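Local coordinates for cellulase (Clostridium cellulovorans, PDB 6UI3), which hydrolyses cellulose chains internally as a broad-specificity GH5_4 endoglucanase, this chain being the catalytic barrel of a longer protein that also carries a dockerin module, at residues F60-I65 with P300-D305; A76-D81 with I123-T128; P204-M209 with F253-N258. All blocks are in the same frame, centred on the assembly; numbering follows the deposited sequence. Where two conformers were deposited one is given.

Contact 1 (F60-I65 with P300-D305); sequences FNTVRI and PCLWWD
A chi1 of -70° sets Leu302 CG beside its backbone N and turns CD2 across the gap between the strands, toward Thr62 and Arg64 of strand 62-65. In Arg64, CG lies opposite the backbone N and the chain runs straight as far as NE, which carries the guanidinium toward Trp304. The Leu302 methyl CD2 is 3.8 Å from Arg64 CB and 4.0 Å from Thr62 CG2, the two side chains flanking it along the strand. Thr62 thus offers its methyl to the apolar contact, while its OG1 is hydrogen-bonded to Met23 O.

Strands 62-65 and 301-305 are not sheet partners. In the closed eight-stranded (beta/alpha)8 TIM barrel of family 5, strand 25-29 runs between them, which explains why their axes approach only to 8.0 Å, at 51°, and why side chains rather than backbone bonds join them. The meeting takes place in the barrel interior, where Leu302 also touches Ile103 and Ile268.

Further along, Arg64 NH1 comes to 4.1 Å from Trp304 CZ3. Because NH1 lies beside the rim of the indole and near its plane, this is an edge contact and not a cation-pi stack; the planes of guanidinium and ring are tilted 61° from each other. The orientation of the guanidinium is set by polar partners instead: NE forms a salt bridge with Asp148, NH1 is hydrogen-bonded to Asn28 and Gln271, and NH2 to Asn151. All three nitrogens are therefore satisfied although buried. These partners gather toward the C-terminal ends of the strands, the end at which family 5 enzymes carry the active site.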
loop_
_atom_site.group_PDB
_atom_site.type_symbol
_atom_site.label_atom_id
_atom_site.label_comp_id
_atom_site.label_asym_id
_atom_site.label_seq_id
_atom_site.Cartn_x
_atom_site.Cartn_y
_atom_site.Cartn_z
ATOM N N PHE A 60 -12.525 -9.771 -1.283
ATOM C CA PHE A 60 -11.212 -9.223 -0.960
ATOM C C PHE A 60 -10.538 -10.045 0.135
ATOM O O PHE A 60 -11.196 -10.574 1.041
ATOM C CB PHE A 60 -11.337 -7.767 -0.506
ATOM C CG PHE A 60 -11.775 -6.838 -1.605
ATOM C CD1 PHE A 60 -13.109 -6.501 -1.762
ATOM C CD2 PHE A 60 -10.844 -6.292 -2.480
ATOM C CE1 PHE A 60 -13.500 -5.653 -2.792
ATOM C CE2 PHE A 60 -11.239 -5.444 -3.504
ATOM C CZ PHE A 60 -12.559 -5.125 -3.649
ATOM N N ASN A 61 -9.205 -10.104 0.078
ATOM C CA ASN A 61 -8.414 -10.895 1.003
ATOM C C ASN A 61 -7.331 -10.111 1.725
ATOM O O ASN A 61 -6.711 -10.660 2.647
ATOM C CB ASN A 61 -7.734 -12.038 0.228
ATOM C CG ASN A 61 -7.321 -13.176 1.103
ATOM O OD1 ASN A 61 -8.130 -13.714 1.862
ATOM N ND2 ASN A 61 -6.075 -13.601 0.965
ATOM N N THR A 62 -7.052 -8.872 1.312
ATOM C CA THR A 62 -5.968 -8.060 1.850
ATOM C C THR A 62 -6.440 -6.619 1.980
ATOM O O THR A 62 -7.045 -6.079 1.039
ATOM C CB THR A 62 -4.754 -8.095 0.901
ATOM O OG1 THR A 62 -4.181 -9.400 0.867
ATOM C CG2 THR A 62 -3.672 -7.106 1.335
ATOM N N VAL A 63 -6.155 -5.992 3.121
ATOM C CA VAL A 63 -6.443 -4.579 3.337
ATOM C C VAL A 63 -5.169 -3.856 3.755
ATOM O O VAL A 63 -4.521 -4.227 4.744
ATOM C CB VAL A 63 -7.545 -4.354 4.392
ATOM C CG1 VAL A 63 -7.703 -2.854 4.683
ATOM C CG2 VAL A 63 -8.873 -4.952 3.937
ATOM N N ARG A 64 -4.835 -2.796 3.036
ATOM C CA ARG A 64 -3.758 -1.886 3.416
ATOM C C ARG A 64 -4.338 -0.708 4.176
ATOM O O ARG A 64 -5.394 -0.173 3.793
ATOM C CB ARG A 64 -2.974 -1.430 2.190
ATOM C CG ARG A 64 -1.839 -0.459 2.475
ATOM C CD ARG A 64 -0.864 -0.458 1.318
ATOM N NE ARG A 64 0.253 0.471 1.379
ATOM C CZ ARG A 64 0.268 1.705 0.870
ATOM N NH1 ARG A 64 -0.822 2.227 0.337
ATOM N NH2 ARG A 64 1.386 2.404 0.895
ATOM N N ILE A 65 -3.681 -0.356 5.275
ATOM C CA ILE A 65 -4.149 0.651 6.218
ATOM C C ILE A 65 -3.124 1.781 6.281
ATOM O O ILE A 65 -2.169 1.724 7.078
ATOM C CB ILE A 65 -4.372 0.042 7.608
ATOM C CG1 ILE A 65 -5.344 -1.141 7.553
ATOM C CG2 ILE A 65 -4.880 1.102 8.580
ATOM C CD1 ILE A 65 -5.263 -2.036 8.767
ATOM N N PRO A 300 0.018 -9.186 -6.371
ATOM C CA PRO A 300 -1.309 -8.789 -5.892
ATOM C C PRO A 300 -1.542 -7.307 -6.135
ATOM O O PRO A 300 -0.610 -6.493 -6.108
ATOM C CB PRO A 300 -1.277 -9.102 -4.390
ATOM C CG PRO A 300 0.074 -9.494 -4.065
ATOM C CD PRO A 300 0.917 -9.597 -5.282
ATOM N N CYS A 301 -2.808 -6.964 -6.394
ATOM C CA CYS A 301 -3.236 -5.602 -6.680
ATOM C C CYS A 301 -4.198 -5.118 -5.606
ATOM O O CYS A 301 -5.165 -5.806 -5.278
ATOM C CB CYS A 301 -3.939 -5.523 -8.034
ATOM S SG CYS A 301 -2.880 -5.933 -9.432
ATOM N N LEU A 302 -3.924 -3.941 -5.060
ATOM C CA LEU A 302 -4.738 -3.351 -4.006
ATOM C C LEU A 302 -5.353 -2.049 -4.505
ATOM O O LEU A 302 -4.642 -1.067 -4.719
ATOM C CB LEU A 302 -3.877 -3.094 -2.769
ATOM C CG LEU A 302 -3.380 -4.299 -1.978
ATOM C CD1 LEU A 302 -2.507 -5.245 -2.685
ATOM C CD2 LEU A 302 -2.636 -3.794 -0.741
ATOM N N TRP A 303 -6.670 -2.034 -4.689
ATOM C CA TRP A 303 -7.368 -0.842 -5.161
ATOM C C TRP A 303 -7.339 0.254 -4.098
ATOM O O TRP A 303 -7.558 -0.004 -2.915
ATOM C CB TRP A 303 -8.821 -1.207 -5.506
ATOM C CG TRP A 303 -9.644 -0.050 -6.054
ATOM C CD1 TRP A 303 -10.214 0.945 -5.330
ATOM C CD2 TRP A 303 -10.006 0.199 -7.420
ATOM N NE1 TRP A 303 -10.873 1.814 -6.156
ATOM C CE2 TRP A 303 -10.781 1.374 -7.442
ATOM C CE3 TRP A 303 -9.743 -0.448 -8.622
ATOM C CZ2 TRP A 303 -11.296 1.904 -8.615
ATOM C CZ3 TRP A 303 -10.273 0.073 -9.784
ATOM C CH2 TRP A 303 -11.050 1.231 -9.764
ATOM N N TRP A 304 -7.086 1.488 -4.538
ATOM C CA TRP A 304 -7.137 2.656 -3.643
ATOM C C TRP A 304 -8.571 3.156 -3.520
ATOM O O TRP A 304 -9.091 3.788 -4.436
ATOM C CB TRP A 304 -6.243 3.788 -4.155
ATOM C CG TRP A 304 -6.274 4.974 -3.228
ATOM C CD1 TRP A 304 -7.032 6.103 -3.355
ATOM C CD2 TRP A 304 -5.528 5.125 -2.022
ATOM N NE1 TRP A 304 -6.813 6.945 -2.286
ATOM C CE2 TRP A 304 -5.881 6.371 -1.457
ATOM C CE3 TRP A 304 -4.589 4.331 -1.360
ATOM C CZ2 TRP A 304 -5.330 6.823 -0.272
ATOM C CZ3 TRP A 304 -4.044 4.788 -0.193
ATOM C CH2 TRP A 304 -4.406 6.019 0.340
ATOM N N ASP A 305 -9.207 2.889 -2.384
ATOM C CA ASP A 305 -10.612 3.235 -2.152
ATOM C C ASP A 305 -10.702 4.382 -1.152
ATOM O O ASP A 305 -10.555 4.187 0.052
ATOM C CB ASP A 305 -11.407 2.027 -1.686
ATOM C CG ASP A 305 -12.898 2.273 -1.727
ATOM O OD1 ASP A 305 -13.304 3.461 -1.636
ATOM O OD2 ASP A 305 -13.641 1.276 -1.824
#

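Contact 2 (A76-D81 with I123-T128); sequences ANYTID and IINEGT
Tyr78 turns the loop 76-81 with left-handed backbone angles (phi 68°, psi 24°) and faces Glu126 of helix 120-137, the two CA atoms being 6.9 Å apart. Its ring lies flat over the glutamate side chain: Glu126 CG is 3.7 Å from the centroid of the Tyr78 ring and only 7° off the normal, a CH-pi contact. Chi1 places Glu126 CG opposite the backbone N, the chain is extended beyond it, and a chi3 near zero lays the carboxylate parallel to the same ring face. Glu126 CD lies 3.7 Å from Tyr78 CE1. In the (beta/alpha)8 barrel this loop leads from strand 62-65 to helix 82-96, and here it lies against the next helix round the outside. Glu126 OE2 is hydrogen-bonded to Tyr73 OH, while the Tyr73 ring meets that of Tyr78 edge-to-face, so the stack is held from the loop side as well. At the ring edge, Asn125 ND2 comes to 4.0 Å from Tyr78 CE2, near the ring plane. A water joins the two residues, 2.7 Å from Tyr78 OH and 3.0 Å from Asn125 ND2, whose N-H it accepts. Further along helix 120-137, the amide of Gln133 bonds to Tyr78 O and Ile80 N.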
loop_
_atom_site.group_PDB
_atom_site.type_symbol
_atom_site.label_atom_id
_atom_site.label_comp_id
_atom_site.label_asym_id
_atom_site.label_seq_id
_atom_site.Cartn_x
_atom_site.Cartn_y
_atom_site.Cartn_z
ATOM N N ALA A 76 8.852 15.022 22.527
ATOM C CA ALA A 76 9.703 15.552 21.476
ATOM C C ALA A 76 10.569 14.487 20.823
ATOM O O ALA A 76 11.430 14.826 19.999
ATOM C CB ALA A 76 10.578 16.672 22.040
ATOM N N ASN A 77 10.386 13.212 21.158
ATOM C CA ASN A 77 11.215 12.159 20.587
ATOM C C ASN A 77 10.387 11.076 19.906
ATOM O O ASN A 77 10.732 9.895 19.932
ATOM C CB ASN A 77 12.173 11.544 21.603
ATOM C CG ASN A 77 13.367 10.882 20.938
ATOM O OD1 ASN A 77 13.938 11.429 19.993
ATOM N ND2 ASN A 77 13.733 9.700 21.408
ATOM N N TYR A 78 9.288 11.477 19.276
ATOM C CA TYR A 78 8.504 10.621 18.401
ATOM C C TYR A 78 7.786 9.498 19.145
ATOM O O TYR A 78 7.445 8.489 18.536
ATOM C CB TYR A 78 9.330 10.048 17.244
ATOM C CG TYR A 78 10.303 11.018 16.615
ATOM C CD1 TYR A 78 9.874 12.191 16.000
ATOM C CD2 TYR A 78 11.646 10.729 16.586
ATOM C CE1 TYR A 78 10.783 13.057 15.392
ATOM C CE2 TYR A 78 12.561 11.594 15.993
ATOM C CZ TYR A 78 12.117 12.746 15.399
ATOM O OH TYR A 78 13.028 13.591 14.792
ATOM N N THR A 79 7.516 9.653 20.439
ATOM C CA THR A 79 6.757 8.633 21.160
ATOM C C THR A 79 5.298 8.694 20.734
ATOM O O THR A 79 4.659 9.740 20.848
ATOM C CB THR A 79 6.871 8.843 22.665
ATOM O OG1 THR A 79 8.238 8.785 23.067
ATOM C CG2 THR A 79 6.074 7.772 23.425
ATOM N N ILE A 80 4.758 7.575 20.277
ATOM C CA ILE A 80 3.391 7.517 19.777
ATOM C C ILE A 80 2.415 7.363 20.939
ATOM O O ILE A 80 2.603 6.527 21.826
ATOM C CB ILE A 80 3.257 6.363 18.769
ATOM C CG1 ILE A 80 4.158 6.618 17.547
ATOM C CG2 ILE A 80 1.803 6.158 18.367
ATOM C CD1 ILE A 80 4.489 5.372 16.732
ATOM N N ASP A 81 1.360 8.143 20.916
ATOM C CA ASP A 81 0.296 8.030 21.911
ATOM C C ASP A 81 -0.249 6.614 21.949
ATOM O O ASP A 81 -0.737 6.126 20.919
ATOM C CB ASP A 81 -0.812 8.998 21.494
ATOM C CG ASP A 81 -1.921 9.122 22.518
ATOM O OD1 ASP A 81 -2.050 8.254 23.399
ATOM O OD2 ASP A 81 -2.695 10.096 22.409
ATOM N N ILE A 123 15.721 11.558 9.023
ATOM C CA ILE A 123 14.612 10.684 8.627
ATOM C C ILE A 123 14.898 9.240 9.022
ATOM O O ILE A 123 13.981 8.489 9.386
ATOM C CB ILE A 123 14.226 10.808 7.133
ATOM C CG1 ILE A 123 15.249 10.133 6.218
ATOM C CG2 ILE A 123 13.987 12.261 6.775
ATOM C CD1 ILE A 123 14.922 10.260 4.728
ATOM N N ILE A 124 16.154 8.820 8.959
ATOM C CA ILE A 124 16.465 7.462 9.380
ATOM C C ILE A 124 16.268 7.326 10.886
ATOM O O ILE A 124 15.771 6.304 11.376
ATOM C CB ILE A 124 17.857 7.029 8.880
ATOM C CG1 ILE A 124 17.855 6.938 7.342
ATOM C CG2 ILE A 124 18.261 5.695 9.509
ATOM C CD1 ILE A 124 19.158 6.595 6.692
ATOM N N ASN A 125 16.627 8.362 11.645
ATOM C CA ASN A 125 16.415 8.327 13.091
ATOM C C ASN A 125 14.926 8.286 13.440
ATOM O O ASN A 125 14.488 7.448 14.241
ATOM C CB ASN A 125 17.111 9.523 13.737
ATOM C CG ASN A 125 16.995 9.520 15.242
ATOM O OD1 ASN A 125 17.435 8.593 15.920
ATOM N ND2 ASN A 125 16.384 10.554 15.771
ATOM N N GLU A 126 14.121 9.159 12.824
ATOM C CA GLU A 126 12.689 9.136 13.103
ATOM C C GLU A 126 12.062 7.820 12.659
ATOM O O GLU A 126 11.279 7.215 13.403
ATOM C CB GLU A 126 11.986 10.334 12.455
ATOM C CG GLU A 126 10.486 10.376 12.749
ATOM C CD GLU A 126 9.768 11.588 12.176
ATOM O OE1 GLU A 126 10.432 12.480 11.611
ATOM O OE2 GLU A 126 8.519 11.639 12.294
ATOM N N GLY A 127 12.397 7.345 11.467
ATOM C CA GLY A 127 11.840 6.076 11.019
ATOM C C GLY A 127 12.229 4.917 11.918
ATOM O O GLY A 127 11.427 4.007 12.162
ATOM N N THR A 128 13.467 4.929 12.419
ATOM C CA THR A 128 13.916 3.878 13.330
ATOM C C THR A 128 13.110 3.911 14.624
ATOM O O THR A 128 12.646 2.871 15.108
ATOM C CB THR A 128 15.406 4.038 13.632
ATOM O OG1 THR A 128 16.172 3.761 12.446
ATOM C CG2 THR A 128 15.872 3.095 14.728
HETATM O O HOH W 1 16.193 11.316 18.577
HETATM O O HOH W 2 15.317 12.557 13.824
#

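Contact 3 (P204-M209 with F253-N258); sequences PKVAGM and FRMLNN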
loop_
_atom_site.group_PDB
_atom_site.type_symbol
_atom_site.label_atom_id
_atom_site.label_comp_id
_atom_site.label_asym_id
_atom_site.label_seq_id
_atom_site.Cartn_x
_atom_site.Cartn_y
_atom_site.Cartn_z
ATOM N N PRO A 204 13.645 4.583 -14.144
ATOM C CA PRO A 204 14.778 5.095 -13.352
ATOM C C PRO A 204 14.675 4.802 -11.867
ATOM O O PRO A 204 15.684 4.534 -11.196
ATOM C CB PRO A 204 14.779 6.594 -13.659
ATOM C CG PRO A 204 14.177 6.684 -15.012
ATOM C CD PRO A 204 13.077 5.636 -15.010
ATOM N N LYS A 205 13.458 4.833 -11.319
ATOM C CA LYS A 205 13.292 4.492 -9.906
ATOM C C LYS A 205 13.534 3.007 -9.671
ATOM O O LYS A 205 14.131 2.606 -8.663
ATOM C CB LYS A 205 11.900 4.861 -9.390
ATOM C CG LYS A 205 11.610 6.350 -9.327
ATOM C CD LYS A 205 11.011 6.895 -10.602
ATOM C CE LYS A 205 10.337 8.254 -10.356
ATOM N NZ LYS A 205 9.685 8.819 -11.557
ATOM N N VAL A 206 13.057 2.172 -10.595
ATOM C CA VAL A 206 13.244 0.731 -10.477
ATOM C C VAL A 206 14.715 0.379 -10.568
ATOM O O VAL A 206 15.234 -0.391 -9.745
ATOM C CB VAL A 206 12.392 0.041 -11.558
ATOM C CG1 VAL A 206 12.757 -1.444 -11.688
ATOM C CG2 VAL A 206 10.911 0.244 -11.234
ATOM N N ALA A 207 15.424 0.971 -11.522
ATOM C CA ALA A 207 16.845 0.691 -11.681
ATOM C C ALA A 207 17.659 1.248 -10.521
ATOM O O ALA A 207 18.704 0.679 -10.173
ATOM C CB ALA A 207 17.340 1.290 -12.994
ATOM N N GLY A 208 17.230 2.366 -9.948
ATOM C CA GLY A 208 17.926 2.984 -8.832
ATOM C C GLY A 208 17.741 2.289 -7.509
ATOM O O GLY A 208 18.472 2.572 -6.555
ATOM N N MET A 209 16.771 1.393 -7.428
ATOM C CA MET A 209 16.453 0.672 -6.205
ATOM C C MET A 209 17.526 -0.352 -5.872
ATOM O O MET A 209 17.952 -1.108 -6.738
ATOM C CB MET A 209 15.149 -0.089 -6.467
ATOM C CG MET A 209 14.630 -0.893 -5.324
ATOM S SD MET A 209 14.095 0.215 -4.001
ATOM C CE MET A 209 13.273 -0.983 -2.944
ATOM N N PHE A 253 4.748 -4.091 -16.482
ATOM C CA PHE A 253 4.712 -5.310 -15.679
ATOM C C PHE A 253 5.774 -6.308 -16.120
ATOM O O PHE A 253 6.399 -6.967 -15.279
ATOM C CB PHE A 253 3.305 -5.925 -15.664
ATOM C CG PHE A 253 2.416 -5.329 -14.606
ATOM C CD1 PHE A 253 1.586 -4.268 -14.914
ATOM C CD2 PHE A 253 2.466 -5.790 -13.295
ATOM C CE1 PHE A 253 0.800 -3.683 -13.954
ATOM C CE2 PHE A 253 1.689 -5.198 -12.317
ATOM C CZ PHE A 253 0.846 -4.149 -12.654
ATOM N N ARG A 254 6.003 -6.437 -17.430
ATOM C CA ARG A 254 7.103 -7.284 -17.875
ATOM C C ARG A 254 8.440 -6.791 -17.313
ATOM O O ARG A 254 9.309 -7.593 -16.965
ATOM C CB ARG A 254 7.152 -7.333 -19.402
ATOM C CG ARG A 254 6.050 -8.147 -20.059
ATOM C CD ARG A 254 6.209 -8.187 -21.549
ATOM N NE ARG A 254 5.122 -8.881 -22.249
ATOM C CZ ARG A 254 5.124 -10.167 -22.550
ATOM N NH1 ARG A 254 6.122 -10.944 -22.187
ATOM N NH2 ARG A 254 4.103 -10.676 -23.210
ATOM N N MET A 255 8.628 -5.471 -17.253
ATOM C CA MET A 255 9.870 -4.919 -16.722
ATOM C C MET A 255 10.003 -5.194 -15.225
ATOM O O MET A 255 11.094 -5.554 -14.757
ATOM C CB MET A 255 9.923 -3.431 -17.067
ATOM C CG MET A 255 11.102 -2.669 -16.483
ATOM S SD MET A 255 10.839 -2.160 -14.788
ATOM C CE MET A 255 9.504 -0.985 -14.996
ATOM N N LEU A 256 8.920 -5.059 -14.458
ATOM C CA LEU A 256 8.989 -5.363 -13.029
ATOM C C LEU A 256 9.294 -6.840 -12.820
ATOM O O LEU A 256 10.026 -7.214 -11.894
ATOM C CB LEU A 256 7.669 -4.991 -12.353
ATOM C CG LEU A 256 7.385 -3.489 -12.238
ATOM C CD1 LEU A 256 5.956 -3.260 -11.796
ATOM C CD2 LEU A 256 8.352 -2.768 -11.286
ATOM N N ASN A 257 8.718 -7.693 -13.667
ATOM C CA ASN A 257 8.996 -9.120 -13.609
ATOM C C ASN A 257 10.473 -9.394 -13.873
ATOM O O ASN A 257 11.101 -10.196 -13.171
ATOM C CB ASN A 257 8.102 -9.837 -14.621
ATOM C CG ASN A 257 8.236 -11.333 -14.549
ATOM O OD1 ASN A 257 7.981 -11.927 -13.495
ATOM N ND2 ASN A 257 8.609 -11.958 -15.661
ATOM N N ASN A 258 11.056 -8.737 -14.884
ATOM C CA ASN A 258 12.470 -8.940 -15.191
ATOM C C ASN A 258 13.361 -8.465 -14.053
ATOM O O ASN A 258 14.355 -9.115 -13.720
ATOM C CB ASN A 258 12.873 -8.172 -16.458
ATOM C CG ASN A 258 12.439 -8.842 -17.737
ATOM O OD1 ASN A 258 12.126 -10.024 -17.755
ATOM N ND2 ASN A 258 12.412 -8.077 -18.817
#
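No ring or other flat group of the two segments lies between Val206 and its partners Met255 and Leu256; the contact is made by methyl groups and a thioether. The two branches of Val206 divide the work. CG1 lies opposite the backbone N (chi1 168°) and reaches Met255 SD at 3.7 Å; CG2 points to the other neighbour, 4.0 Å from Leu256 CD2. Val206 therefore wedges against two successive residues of the facing helix, passing alongside Met255 in the opposite sense and crossing Leu256 at about a right angle. The bends at chi2 and chi3 of Met255 bring its sulfur to the valine, although this holds for one of two deposited conformers. Val206 also touches Thr259 and Phe260 one turn further on, so a single side chain spans two turns of helix 243-261. Backbones stay well apart, with 7.9 Å between the CA atoms of Val206 and Leu256. Both helices belong to the outer layer of the barrel, and strand 217-222 comes between them in the chain. Elsewhere on helix 203-208, Lys205 packs against Phe166 of helix 163-182, while Phe253 of helix 243-261 meets Tyr290 of helix 280-296 edge-to-face.

How the contacts relate
All three contacts belong to one (beta/alpha)8 barrel, but they sample different layers. Contact 1 lies inside it, its centre about 7 Å from the centre of the chain, and links the second strand to the last; contacts 2 and 3 lie outside the strands, their centres about 21 and 18 Å from it. Along the chain both fall between the two segments of contact 1, contact 2 closing before contact 3 opens. The centre of contact 1 is about 27 Å from that of contact 2 and about 22 Å from that of contact 3. The two outer centres are about 31 Å apart, and no contact touches another. Helix 163-182, packed on by residues from both outer contacts, bridges them.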